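Local atomic coordinates of SCO1/SenC family lipoprotein (Bacillus anthracis, PDB entry 4HDE), a protein that probably serves, as a thioredoxin-fold lipoprotein, in copper delivery during cytochrome c oxidase assembly or in thiol-disulfide exchange. Residues D38-N43 / P50-M55. Numbering follows the deposited sequence.
Sequences DFMFTN and PMTANM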
ATOM      1  N   ASP A  38      -0.393  -1.364   0.703  1.00 11.73           N
ATOM      2  CA  ASP A  38      -0.540  -2.751   0.298  1.00 12.57           C
ATOM      3  C   ASP A  38       0.571  -3.159  -0.674  1.00 12.86           C
ATOM      4  O   ASP A  38       1.371  -2.320  -1.103  1.00 13.72           O
ATOM      5  CB  ASP A  38      -1.959  -3.050  -0.228  1.00 12.82           C
ATOM      6  CG  ASP A  38      -2.243  -2.444  -1.593  1.00 14.63           C
ATOM      7  OD1 ASP A  38      -1.474  -1.591  -2.069  1.00 13.80           O
ATOM      8  OD2 ASP A  38      -3.286  -2.816  -2.204  1.00 15.61           O
ATOM      9  N   PHE A  39       0.604  -4.451  -0.990  1.00 12.98           N
ATOM     10  CA  PHE A  39       1.563  -5.052  -1.922  1.00 13.20           C
ATOM     11  C   PHE A  39       0.783  -5.710  -3.049  1.00 13.76           C
ATOM     12  O   PHE A  39      -0.196  -6.407  -2.798  1.00 15.29           O
ATOM     13  CB  PHE A  39       2.429  -6.083  -1.194  1.00 15.63           C
ATOM     14  CG  PHE A  39       3.385  -5.471  -0.214  1.00 14.01           C
ATOM     15  CD1 PHE A  39       4.694  -5.209  -0.583  1.00 15.92           C
ATOM     16  CD2 PHE A  39       2.980  -5.142   1.073  1.00 17.01           C
ATOM     17  CE1 PHE A  39       5.589  -4.631   0.311  1.00 16.65           C
ATOM     18  CE2 PHE A  39       3.875  -4.563   1.972  1.00 19.21           C
ATOM     19  CZ  PHE A  39       5.179  -4.306   1.585  1.00 17.67           C
HETATM   20  N   MSE A  40       1.217  -5.500  -4.283  1.00 13.74           N
HETATM   21  CA  MSE A  40       0.492  -6.011  -5.442  0.54 13.13           C
HETATM   22  C   MSE A  40       1.397  -6.068  -6.661  1.00 12.78           C
HETATM   23  O   MSE A  40       2.565  -5.708  -6.596  1.00 13.62           O
HETATM   24  CB  MSE A  40      -0.709  -5.119  -5.739  0.54 15.01           C
HETATM   25  CG  MSE A  40      -0.369  -3.637  -5.782  0.54 16.48           C
HETATM   26 SE   MSE A  40      -1.349  -2.685  -7.160  0.34 39.68          SE
HETATM   27  CE  MSE A  40      -0.274  -3.197  -8.697  0.54 25.13           C
ATOM     28  N   PHE A  41       0.868  -6.567  -7.771  1.00 14.06           N
ATOM     29  CA  PHE A  41       1.603  -6.535  -9.033  1.00 13.67           C
ATOM     30  C   PHE A  41       0.626  -6.494 -10.191  1.00 15.25           C
ATOM     31  O   PHE A  41      -0.483  -7.010 -10.086  1.00 17.01           O
ATOM     32  CB  PHE A  41       2.644  -7.668  -9.157  1.00 14.61           C
ATOM     33  CG  PHE A  41       2.068  -9.060  -9.240  1.00 15.45           C
ATOM     34  CD1 PHE A  41       2.165  -9.803 -10.412  1.00 16.52           C
ATOM     35  CD2 PHE A  41       1.488  -9.644  -8.126  1.00 15.37           C
ATOM     36  CE1 PHE A  41       1.650 -11.094 -10.473  1.00 17.66           C
ATOM     37  CE2 PHE A  41       0.981 -10.934  -8.181  1.00 16.64           C
ATOM     38  CZ  PHE A  41       1.050 -11.647  -9.347  1.00 17.38           C
ATOM     39  N   THR A  42       1.023  -5.861 -11.289  1.00 14.37           N
ATOM     40  CA  THR A  42       0.064  -5.576 -12.357  1.00 16.45           C
ATOM     41  C   THR A  42      -0.321  -6.788 -13.192  1.00 17.05           C
ATOM     42  O   THR A  42      -1.374  -6.784 -13.822  1.00 21.61           O
ATOM     43  CB  THR A  42       0.516  -4.425 -13.294  1.00 17.94           C
ATOM     44  OG1 THR A  42       1.571  -4.868 -14.152  1.00 18.56           O
ATOM     45  CG2 THR A  42       0.974  -3.218 -12.487  1.00 18.42           C
ATOM     46  N   ASN A  43       0.506  -7.826 -13.197  1.00 17.19           N
ATOM     47  CA  ASN A  43       0.172  -9.026 -13.962  1.00 20.41           C
ATOM     48  C   ASN A  43      -0.555 -10.090 -13.146  1.00 18.15           C
ATOM     49  O   ASN A  43      -0.650 -11.241 -13.562  1.00 19.90           O
ATOM     50  CB  ASN A  43       1.416  -9.610 -14.631  1.00 21.48           C
ATOM     51  CG  ASN A  43       1.840  -8.816 -15.851  1.00 28.88           C
ATOM     52  OD1 ASN A  43       1.221  -8.914 -16.913  1.00 37.85           O
ATOM     53  ND2 ASN A  43       2.891  -8.017 -15.704  1.00 28.51           N
ATOM     54  N   PRO A  50      -9.108  -6.941  -7.362  1.00 14.13           N
ATOM     55  CA  PRO A  50     -10.093  -6.651  -6.304  1.00 13.97           C
ATOM     56  C   PRO A  50      -9.494  -5.931  -5.094  1.00 13.34           C
ATOM     57  O   PRO A  50     -10.170  -5.083  -4.525  1.00 14.38           O
ATOM     58  CB  PRO A  50     -10.640  -8.025  -5.913  1.00 16.26           C
ATOM     59  CG  PRO A  50      -9.771  -9.031  -6.586  1.00 20.48           C
ATOM     60  CD  PRO A  50      -9.085  -8.365  -7.744  1.00 15.19           C
HETATM   61  N   MSE A  51      -8.256  -6.233  -4.713  1.00 13.48           N
HETATM   62  CA  MSE A  51      -7.594  -5.482  -3.644  1.00 13.36           C
HETATM   63  C   MSE A  51      -7.558  -4.000  -3.973  1.00 13.25           C
HETATM   64  O   MSE A  51      -7.786  -3.144  -3.107  1.00 12.82           O
HETATM   65  CB  MSE A  51      -6.149  -5.959  -3.445  1.00 16.41           C
HETATM   66  CG  MSE A  51      -5.990  -7.279  -2.732  1.00 17.76           C
HETATM   67 SE   MSE A  51      -4.126  -7.841  -2.606  0.59 19.54          SE
HETATM   68  CE  MSE A  51      -3.491  -6.391  -1.495  1.00 18.66           C
ATOM     69  N   THR A  52      -7.204  -3.691  -5.215  1.00 12.76           N
ATOM     70  CA  THR A  52      -7.069  -2.311  -5.621  1.00 13.19           C
ATOM     71  C   THR A  52      -8.435  -1.632  -5.656  1.00 12.87           C
ATOM     72  O   THR A  52      -8.562  -0.474  -5.249  1.00 13.01           O
ATOM     73  CB  THR A  52      -6.336  -2.203  -6.960  1.00 12.72           C
ATOM     74  OG1 THR A  52      -5.052  -2.844  -6.841  1.00 14.40           O
ATOM     75  CG2 THR A  52      -6.123  -0.751  -7.326  1.00 13.72           C
ATOM     76  N   ALA A  53      -9.468  -2.344  -6.102  1.00 12.34           N
ATOM     77  CA  ALA A  53     -10.819  -1.793  -6.031  1.00 12.96           C
ATOM     78  C   ALA A  53     -11.224  -1.529  -4.577  1.00 13.38           C
ATOM     79  O   ALA A  53     -11.914  -0.541  -4.277  1.00 13.21           O
ATOM     80  CB  ALA A  53     -11.805  -2.722  -6.696  1.00 15.13           C
ATOM     81  N   ASN A  54     -10.819  -2.414  -3.672  1.00 13.26           N
ATOM     82  CA  ASN A  54     -11.131  -2.218  -2.257  1.00 12.19           C
ATOM     83  C   ASN A  54     -10.393  -1.005  -1.692  1.00 12.47           C
ATOM     84  O   ASN A  54     -10.951  -0.207  -0.934  1.00 12.86           O
ATOM     85  CB  ASN A  54     -10.809  -3.471  -1.446  1.00 14.94           C
ATOM     86  CG  ASN A  54     -11.681  -4.649  -1.819  1.00 15.80           C
ATOM     87  OD1 ASN A  54     -12.751  -4.492  -2.408  1.00 17.19           O
ATOM     88  ND2 ASN A  54     -11.226  -5.847  -1.478  1.00 18.36           N
HETATM   89  N   MSE A  55      -9.137  -0.844  -2.073  1.00 12.04           N
HETATM   90  CA  MSE A  55      -8.409   0.331  -1.667  1.00 11.40           C
HETATM   91  C   MSE A  55      -9.053   1.597  -2.240  1.00 11.45           C
HETATM   92  O   MSE A  55      -9.124   2.618  -1.560  1.00 12.60           O
HETATM   93  CB  MSE A  55      -6.937   0.219  -2.054  1.00 13.16           C
HETATM   94  CG  MSE A  55      -6.102   1.391  -1.535  1.00 14.32           C
HETATM   95 SE   MSE A  55      -4.173   1.117  -1.575  0.61 15.06          SE
HETATM   96  CE  MSE A  55      -3.995   0.110   0.093  1.00 18.60           C
TER
HETATM   97  O   HOH W   1      -3.582  -1.721  -4.649  1.00 16.76           O
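Strand 38-40, where D38 and M40 face the helix, packs against helix residues 50-55, from which M51 and M55 point at the strand while T52 reaches it from the helix flank through OG1; the axes are 9.9 Å apart and roughly antiparallel, at 148°. This is the first strand-to-helix step of the beta-alpha-beta unit of a thioredoxin fold, in which strand 35-40 leads into helix 48-64 and the chain returns along strand 70-75. M51 and M55, one helical turn apart and both selenomethionine here, send their long, flexible chains to the carboxylate of D38. The methyl CE of M55 rests 3.5 Å from D38 CG, while CE of M51 comes to 3.7 Å from D38 OD2 as M51 and D38 slide past each other in opposite directions. M51 owes its reach to a chain extended at chi2 (177°), and the bend at chi3 then swings CE to D38 OD2 and to 3.5 Å from the carbonyl O of F39.

An acid buried among methyls needs polar partners, and D38 has them: OD1 is hydrogen-bonded to S73 of the neighbouring strand, and OD2 accepts a 2.7 Å hydrogen bond from a water. M40, in one of its two conformers, crosses T52 at about a right angle, with SE 3.7 Å from OG1. T52 suits its place because its small hydroxyl serves two demands at once, bonding back to the carbonyl of C48 in its own helix and accepting a 2.9 Å hydrogen bond at OG1 from the same water that binds D38 OD2.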